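Local coordinates for gentamicin resistance protein (PDB 6CTZ) that probably inactivates aminoglycoside antibiotics such as gentamicin and kanamycin by transferring a phosphate from a guanine nucleotide to the 2"-hydroxyl, at residues P13-Q18 against Y73-K78; Q115-M120 against A244-V249. The protein carries 2 engineered substitutions. One frame throughout, in Å; residues are numbered along the deposited sequence. Where two conformers were deposited one is given.

Interaction 1 (P13-Q18 against Y73-K78)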
ATOM      1  N   PRO A  13     -23.642   7.153 -20.278  1.00 18.66           N
ATOM      2  CA  PRO A  13     -24.927   7.860 -20.387  1.00 19.17           C
ATOM      3  C   PRO A  13     -25.859   7.652 -19.212  1.00 18.85           C
ATOM      4  O   PRO A  13     -26.840   8.392 -19.096  1.00 20.21           O
ATOM      5  CB  PRO A  13     -25.534   7.288 -21.677  1.00 19.54           C
ATOM      6  CG  PRO A  13     -24.353   6.781 -22.458  1.00 20.79           C
ATOM      7  CD  PRO A  13     -23.406   6.252 -21.416  1.00 19.19           C
ATOM      8  N   ASP A  14     -25.616   6.664 -18.358  1.00 19.83           N
ATOM      9  CA  ASP A  14     -26.485   6.437 -17.211  1.00 22.02           C
ATOM     10  C   ASP A  14     -26.088   7.252 -15.987  1.00 23.11           C
ATOM     11  O   ASP A  14     -26.740   7.131 -14.944  1.00 25.59           O
ATOM     12  CB  ASP A  14     -26.566   4.942 -16.861  1.00 23.59           C
ATOM     13  CG  ASP A  14     -25.211   4.327 -16.598  1.00 25.45           C
ATOM     14  OD1 ASP A  14     -24.215   4.795 -17.190  1.00 25.75           O
ATOM     15  OD2 ASP A  14     -25.145   3.366 -15.802  1.00 27.11           O
ATOM     16  N   ILE A  15     -25.055   8.083 -16.083  1.00 22.26           N
ATOM     17  CA  ILE A  15     -24.608   8.906 -14.965  1.00 23.48           C
ATOM     18  C   ILE A  15     -25.012  10.347 -15.236  1.00 26.93           C
ATOM     19  O   ILE A  15     -24.496  10.984 -16.164  1.00 29.59           O
ATOM     20  CB  ILE A  15     -23.097   8.786 -14.738  1.00 22.99           C
ATOM     21  CG1 ILE A  15     -22.742   7.343 -14.416  1.00 23.65           C
ATOM     22  CG2 ILE A  15     -22.640   9.720 -13.616  1.00 25.17           C
ATOM     23  CD1 ILE A  15     -21.286   7.104 -14.361  1.00 24.80           C
ATOM     24  N   SER A  16     -25.931  10.865 -14.426  1.00 27.21           N
ATOM     25  CA  SER A  16     -26.287  12.278 -14.428  1.00 28.71           C
ATOM     26  C   SER A  16     -25.669  12.892 -13.183  1.00 29.01           C
ATOM     27  O   SER A  16     -26.010  12.505 -12.061  1.00 30.71           O
ATOM     28  CB  SER A  16     -27.803  12.466 -14.406  1.00 30.29           C
ATOM     29  OG  SER A  16     -28.136  13.837 -14.285  0.39 30.18           O
ATOM     30  N   ILE A  17     -24.761  13.836 -13.380  1.00 27.89           N
ATOM     31  CA  ILE A  17     -23.937  14.340 -12.291  1.00 28.30           C
ATOM     32  C   ILE A  17     -24.644  15.513 -11.624  1.00 28.97           C
ATOM     33  O   ILE A  17     -24.892  16.548 -12.257  1.00 30.46           O
ATOM     34  CB  ILE A  17     -22.536  14.717 -12.787  1.00 28.38           C
ATOM     35  CG1 ILE A  17     -21.785  13.452 -13.213  1.00 28.64           C
ATOM     36  CG2 ILE A  17     -21.792  15.444 -11.710  1.00 29.30           C
ATOM     37  CD1 ILE A  17     -20.367  13.696 -13.682  1.00 29.36           C
ATOM     38  N   GLN A  18     -25.000  15.330 -10.354  1.00 28.85           N
ATOM     39  CA  GLN A  18     -25.593  16.370  -9.525  1.00 30.55           C
ATOM     40  C   GLN A  18     -24.598  16.983  -8.557  1.00 29.67           C
ATOM     41  O   GLN A  18     -24.777  18.131  -8.144  1.00 30.51           O
ATOM     42  CB  GLN A  18     -26.765  15.802  -8.717  1.00 33.59           C
ATOM     43  CG  GLN A  18     -27.991  15.442  -9.541  1.00 35.83           C
ATOM     44  CD  GLN A  18     -27.998  13.991  -9.983  1.00 37.02           C
ATOM     45  OE1 GLN A  18     -27.579  13.101  -9.242  0.40 37.39           O
ATOM     46  NE2 GLN A  18     -28.476  13.746 -11.198  0.53 37.60           N
ATOM     47  N   TYR A  73     -15.162  -2.297 -10.113  1.00 14.73           N
ATOM     48  CA  TYR A  73     -15.240  -1.313 -11.181  1.00 15.50           C
ATOM     49  C   TYR A  73     -16.449  -1.618 -12.054  1.00 17.38           C
ATOM     50  O   TYR A  73     -16.467  -2.614 -12.782  1.00 23.05           O
ATOM     51  CB  TYR A  73     -13.951  -1.350 -11.991  1.00 15.09           C
ATOM     52  CG  TYR A  73     -12.666  -1.081 -11.210  1.00 13.75           C
ATOM     53  CD1 TYR A  73     -12.657  -0.372  -9.999  1.00 13.76           C
ATOM     54  CD2 TYR A  73     -11.452  -1.531 -11.705  1.00 14.37           C
ATOM     55  CE1 TYR A  73     -11.468  -0.130  -9.327  1.00 13.47           C
ATOM     56  CE2 TYR A  73     -10.275  -1.290 -11.045  1.00 13.52           C
ATOM     57  CZ  TYR A  73     -10.283  -0.590  -9.861  1.00 12.23           C
ATOM     58  OH  TYR A  73      -9.089  -0.363  -9.224  1.00 13.81           O
ATOM     59  N   VAL A  74     -17.464  -0.773 -11.967  1.00 13.40           N
ATOM     60  CA  VAL A  74     -18.655  -0.888 -12.803  1.00 13.88           C
ATOM     61  C   VAL A  74     -18.475  -0.123 -14.101  1.00 13.99           C
ATOM     62  O   VAL A  74     -18.962  -0.546 -15.153  1.00 16.04           O
ATOM     63  CB  VAL A  74     -19.872  -0.378 -12.002  1.00 15.63           C
ATOM     64  CG1 VAL A  74     -21.109  -0.202 -12.894  1.00 16.34           C
ATOM     65  CG2 VAL A  74     -20.159  -1.323 -10.843  1.00 17.90           C
ATOM     66  N   TYR A  75     -17.778   1.004 -14.041  1.00 12.97           N
ATOM     67  CA  TYR A  75     -17.576   1.879 -15.185  1.00 13.81           C
ATOM     68  C   TYR A  75     -16.107   1.818 -15.567  1.00 13.86           C
ATOM     69  O   TYR A  75     -15.233   2.032 -14.719  1.00 15.24           O
ATOM     70  CB  TYR A  75     -17.990   3.304 -14.831  1.00 14.68           C
ATOM     71  CG  TYR A  75     -19.468   3.381 -14.518  1.00 15.71           C
ATOM     72  CD1 TYR A  75     -20.416   3.208 -15.522  1.00 17.35           C
ATOM     73  CD2 TYR A  75     -19.918   3.612 -13.223  1.00 17.12           C
ATOM     74  CE1 TYR A  75     -21.765   3.263 -15.244  1.00 18.06           C
ATOM     75  CE2 TYR A  75     -21.276   3.675 -12.938  1.00 17.74           C
ATOM     76  CZ  TYR A  75     -22.193   3.499 -13.952  1.00 18.48           C
ATOM     77  OH  TYR A  75     -23.544   3.548 -13.676  1.00 20.70           O
ATOM     78  N   ILE A  76     -15.828   1.485 -16.823  1.00 13.85           N
ATOM     79  CA  ILE A  76     -14.460   1.392 -17.309  1.00 15.56           C
ATOM     80  C   ILE A  76     -14.346   2.356 -18.477  1.00 16.41           C
ATOM     81  O   ILE A  76     -14.946   2.134 -19.538  1.00 18.46           O
ATOM     82  CB  ILE A  76     -14.067  -0.040 -17.690  1.00 18.88           C
ATOM     83  CG1 ILE A  76     -14.191  -0.954 -16.458  1.00 22.36           C
ATOM     84  CG2 ILE A  76     -12.648  -0.067 -18.222  1.00 19.88           C
ATOM     85  CD1 ILE A  76     -13.676  -2.359 -16.657  1.00 24.60           C
ATOM     86  N   GLY A  77     -13.631   3.457 -18.263  1.00 16.31           N
ATOM     87  CA  GLY A  77     -13.488   4.503 -19.245  1.00 17.29           C
ATOM     88  C   GLY A  77     -12.085   4.576 -19.824  1.00 16.37           C
ATOM     89  O   GLY A  77     -11.173   3.839 -19.446  1.00 16.62           O
ATOM     90  N   LYS A  78     -11.927   5.513 -20.746  1.00 18.22           N
ATOM     91  CA  LYS A  78     -10.696   5.730 -21.464  1.00 23.53           C
ATOM     92  C   LYS A  78     -10.449   7.206 -21.677  1.00 23.67           C
ATOM     93  O   LYS A  78     -11.331   7.903 -22.070  1.00 23.07           O
ATOM     94  CB  LYS A  78     -10.880   5.074 -22.833  1.00 29.07           C
ATOM     95  CG  LYS A  78      -9.651   4.769 -23.596  1.00 33.42           C
ATOM     96  CD  LYS A  78      -9.980   3.753 -24.649  1.00 35.92           C
ATOM     97  CE  LYS A  78     -10.602   4.413 -25.842  1.00 38.02           C
ATOM     98  NZ  LYS A  78     -12.080   4.333 -25.816  1.00 39.24           N
TER
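Asp14 and Ile15 both close on the ring of Tyr75, one at its hydroxyl end and the other over its face. The polar part is a single hydrogen bond: Tyr75 OH donates to Asp14 OD2 at 2.7 Å. Asp14 OD2 lies at the ring's edge, in its plane, while the carboxylate plane is turned 60° from the ring, and the hydroxyl meets OD2 from above the carboxylate plane, 47° out of it. Asp14 reaches the phenol with CG set between its own backbone N and carbonyl carbon (chi1 56°). The apolar part is a CH-pi contact. Ile15 CD1, at the end of an extended CG1 branch, stands 3.7 Å from the Tyr75 ring centroid, nearly above its centre. Val74 CG1 covers the opposite face, 3.8 Å above the ring plane, so the phenol is sandwiched between two aliphatic groups while Trp38 and Phe12 add aromatic contacts. Ile15 also packs on Ile8 of helix 2-11 and Phe40 of strand 38-43. Val74 and Tyr75 both face Gly87, a classic beta bulge in an edge strand, 73-78, of the five-stranded antiparallel sheet of the N-terminal lobe of a protein-kinase-like aminoglycoside phosphotransferase.

Interaction 2 (Q115-M120 against A244-V249)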
ATOM      1  N   GLN A 115      -9.127  -9.436  11.798  1.00 10.82           N
ATOM      2  CA  GLN A 115      -9.621  -9.307  10.432  1.00 10.48           C
ATOM      3  C   GLN A 115      -8.493  -9.059   9.443  1.00 10.40           C
ATOM      4  O   GLN A 115      -8.532  -9.568   8.318  1.00 10.89           O
ATOM      5  CB  GLN A 115     -10.649  -8.193  10.339  1.00 10.95           C
ATOM      6  CG  GLN A 115     -11.967  -8.518  10.987  1.00 13.01           C
ATOM      7  CD  GLN A 115     -12.957  -7.412  10.736  1.00 13.78           C
ATOM      8  OE1 GLN A 115     -13.040  -6.463  11.508  1.00 15.56           O
ATOM      9  NE2 GLN A 115     -13.677  -7.499   9.622  1.00 14.93           N
ATOM     10  N   LEU A 116      -7.483  -8.277   9.829  1.00 10.38           N
ATOM     11  CA  LEU A 116      -6.345  -8.068   8.941  1.00 10.68           C
ATOM     12  C   LEU A 116      -5.541  -9.349   8.764  1.00  9.80           C
ATOM     13  O   LEU A 116      -5.093  -9.656   7.651  1.00 10.62           O
ATOM     14  CB  LEU A 116      -5.468  -6.936   9.471  1.00 12.64           C
ATOM     15  CG  LEU A 116      -6.007  -5.538   9.211  1.00 15.36           C
ATOM     16  CD1 LEU A 116      -5.177  -4.521   9.955  1.00 17.38           C
ATOM     17  CD2 LEU A 116      -5.988  -5.236   7.714  1.00 16.17           C
ATOM     18  N   ALA A 117      -5.360 -10.113   9.839  1.00 10.83           N
ATOM     19  CA  ALA A 117      -4.694 -11.406   9.712  1.00 11.13           C
ATOM     20  C   ALA A 117      -5.431 -12.301   8.726  1.00 10.42           C
ATOM     21  O   ALA A 117      -4.811 -12.953   7.874  1.00 11.36           O
ATOM     22  CB  ALA A 117      -4.608 -12.089  11.077  1.00 12.91           C
ATOM     23  N   GLU A 118      -6.761 -12.325   8.814  1.00 10.61           N
ATOM     24  CA  GLU A 118      -7.557 -13.147   7.907  1.00 11.55           C
ATOM     25  C   GLU A 118      -7.429 -12.668   6.468  1.00 10.70           C
ATOM     26  O   GLU A 118      -7.308 -13.482   5.546  1.00 11.97           O
ATOM     27  CB  GLU A 118      -9.018 -13.135   8.359  1.00 13.73           C
ATOM     28  CG  GLU A 118      -9.980 -13.871   7.446  1.00 18.92           C
ATOM     29  CD  GLU A 118     -11.407 -13.825   7.962  0.47 20.78           C
ATOM     30  OE1 GLU A 118     -11.952 -12.709   8.118  0.49 21.50           O
ATOM     31  OE2 GLU A 118     -11.977 -14.901   8.234  0.46 21.95           O
ATOM     32  N   PHE A 119      -7.448 -11.351   6.257  1.00 10.05           N
ATOM     33  CA  PHE A 119      -7.286 -10.800   4.912  1.00 10.09           C
ATOM     34  C   PHE A 119      -5.933 -11.189   4.322  1.00  9.47           C
ATOM     35  O   PHE A 119      -5.843 -11.629   3.167  1.00 10.19           O
ATOM     36  CB  PHE A 119      -7.436  -9.279   4.972  1.00 10.48           C
ATOM     37  CG  PHE A 119      -7.128  -8.577   3.679  1.00 10.39           C
ATOM     38  CD1 PHE A 119      -8.034  -8.590   2.630  1.00 12.10           C
ATOM     39  CD2 PHE A 119      -5.936  -7.888   3.517  1.00 11.78           C
ATOM     40  CE1 PHE A 119      -7.752  -7.936   1.442  1.00 12.30           C
ATOM     41  CE2 PHE A 119      -5.650  -7.238   2.326  1.00 13.17           C
ATOM     42  CZ  PHE A 119      -6.567  -7.257   1.292  1.00 12.89           C
ATOM     43  N   MET A 120      -4.864 -11.053   5.111  1.00 10.06           N
ATOM     44  CA  MET A 120      -3.533 -11.415   4.636  1.00 11.07           C
ATOM     45  C   MET A 120      -3.456 -12.904   4.341  1.00 10.86           C
ATOM     46  O   MET A 120      -2.840 -13.319   3.350  1.00 12.17           O
ATOM     47  CB  MET A 120      -2.489 -10.988   5.668  1.00 12.47           C
ATOM     48  CG  MET A 120      -2.425  -9.480   5.850  1.00 14.54           C
ATOM     49  SD  MET A 120      -1.417  -8.903   7.239  1.00 19.07           S
ATOM     50  CE  MET A 120       0.190  -8.745   6.484  1.00 21.31           C
ATOM     51  N   ALA A 244       0.553 -12.728  15.446  1.00 11.81           N
ATOM     52  CA  ALA A 244       0.139 -13.844  16.285  1.00 13.20           C
ATOM     53  C   ALA A 244      -1.093 -14.527  15.707  1.00 13.14           C
ATOM     54  O   ALA A 244      -1.147 -15.759  15.614  1.00 15.60           O
ATOM     55  CB  ALA A 244      -0.109 -13.362  17.711  1.00 14.84           C
ATOM     56  N   TYR A 245      -2.096 -13.744  15.299  1.00 12.32           N
ATOM     57  CA  TYR A 245      -3.297 -14.351  14.730  1.00 12.81           C
ATOM     58  C   TYR A 245      -2.980 -15.106  13.448  1.00 14.33           C
ATOM     59  O   TYR A 245      -3.651 -16.091  13.122  1.00 15.46           O
ATOM     60  CB  TYR A 245      -4.366 -13.288  14.476  1.00 13.25           C
ATOM     61  CG  TYR A 245      -5.238 -12.971  15.669  1.00 13.14           C
ATOM     62  CD1 TYR A 245      -5.826 -13.993  16.405  1.00 14.14           C
ATOM     63  CD2 TYR A 245      -5.497 -11.654  16.044  1.00 13.74           C
ATOM     64  CE1 TYR A 245      -6.645 -13.714  17.487  1.00 14.46           C
ATOM     65  CE2 TYR A 245      -6.315 -11.364  17.120  1.00 14.36           C
ATOM     66  CZ  TYR A 245      -6.888 -12.397  17.839  1.00 15.08           C
ATOM     67  OH  TYR A 245      -7.709 -12.118  18.913  1.00 17.24           O
ATOM     68  N   ARG A 246      -1.960 -14.670  12.718  1.00 13.97           N
ATOM     69  CA  ARG A 246      -1.551 -15.393  11.520  0.53 14.01           C
ATOM     70  C   ARG A 246      -0.693 -16.610  11.821  1.00 16.28           C
ATOM     71  O   ARG A 246      -0.427 -17.398  10.904  1.00 21.13           O
ATOM     72  CB  ARG A 246      -0.808 -14.477  10.548  0.53 13.11           C
ATOM     73  CG  ARG A 246      -1.707 -13.449   9.913  0.53 12.93           C
ATOM     74  CD  ARG A 246      -1.030 -12.674   8.813  0.53 13.91           C
ATOM     75  NE  ARG A 246      -0.829 -13.473   7.606  0.53 14.57           N
ATOM     76  CZ  ARG A 246      -0.011 -13.118   6.623  0.53 15.93           C
ATOM     77  NH1 ARG A 246       0.677 -11.992   6.731  0.53 16.65           N
ATOM     78  NH2 ARG A 246       0.120 -13.875   5.535  0.53 17.92           N
ATOM     79  N   GLY A 247      -0.274 -16.804  13.066  1.00 14.76           N
ATOM     80  CA  GLY A 247       0.526 -17.969  13.386  1.00 15.22           C
ATOM     81  C   GLY A 247       1.963 -17.848  12.954  1.00 15.12           C
ATOM     82  O   GLY A 247       2.624 -18.868  12.729  1.00 17.14           O
ATOM     83  N   GLU A 248       2.468 -16.629  12.803  1.00 13.91           N
ATOM     84  CA  GLU A 248       3.884 -16.452  12.527  1.00 13.19           C
ATOM     85  C   GLU A 248       4.701 -17.013  13.684  1.00 14.41           C
ATOM     86  O   GLU A 248       4.239 -17.084  14.828  1.00 15.06           O
ATOM     87  CB  GLU A 248       4.203 -14.969  12.353  1.00 12.73           C
ATOM     88  CG  GLU A 248       3.405 -14.244  11.269  1.00 13.30           C
ATOM     89  CD  GLU A 248       3.815 -14.570   9.839  1.00 13.26           C
ATOM     90  OE1 GLU A 248       4.658 -15.465   9.604  1.00 15.40           O
ATOM     91  OE2 GLU A 248       3.286 -13.898   8.932  1.00 14.04           O
ATOM     92  N   VAL A 249       5.933 -17.401  13.384  1.00 14.24           N
ATOM     93  CA  VAL A 249       6.852 -17.895  14.403  1.00 15.52           C
ATOM     94  C   VAL A 249       8.013 -16.924  14.544  1.00 17.21           C
ATOM     95  O   VAL A 249       8.373 -16.216  13.601  1.00 18.45           O
ATOM     96  CB  VAL A 249       7.371 -19.314  14.104  1.00 19.21           C
ATOM     97  CG1 VAL A 249       6.214 -20.293  14.011  1.00 20.13           C
ATOM     98  CG2 VAL A 249       8.197 -19.312  12.830  1.00 20.53           C
TER
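Arg246, described in one of its two deposited conformers, lies across Met120 and Ala117 where helix 236-246 packs beside helix 106-125 in the kinase-like fold. Helix 236-246 ends in a Schellman motif: Gly247, with phi 77°, leaves the helical backbone, and its N bonds back to Ala244 O at 2.9 Å. The side chains of Met120 and Arg246 cross at about a right angle. Met120 CB sits under the centre of the guanidinium, 3.3 Å from its plane, while Glu248 OE2 lies on the opposite face, offset toward the rim. This is a long salt bridge, Arg246 NH1 to Glu248 OE2 at 3.9 Å, by charge only, OE2 lying well out of the guanidinium plane. Arg246 bends at chi3 (72°), turning the flat group onto the methionine after its CG has passed 3.4 Å from Ala117 CB. The small alanine lets the backbones approach, with the CA atoms of Ala117 and Arg246 5.4 Å apart, and its methyl also touches Tyr245 CB at 3.6 Å. Tyr245 then carries its hydroxyl away to Asp110. Tyr227 OH bonds to Glu248 OE2, and Asn121 OD1 accepts a hydrogen bond from Arg246 NE.

From the N terminus, helix 2-11 leads into residues 13-18, and the chain then runs through three strands and helix 46-62 before strand 73-78 closes interaction 1, a loop with 54 residues between its segments. Strand 83-89 follows, and the chain continues to helix 106-125, where interaction 2 opens. That second, wider loop encloses 123 residues, about half of them helical, and shuts at the end of helix 236-246. The two are in series, neither nested nor crossed, with centres 37 Å apart. Interaction 1 ties the N-terminal segment to an outer strand of the five-stranded sheet of the N-terminal lobe; interaction 2 joins two helices of the other lobe, the side chain of Met120 about 13 Å from bound kanamycin.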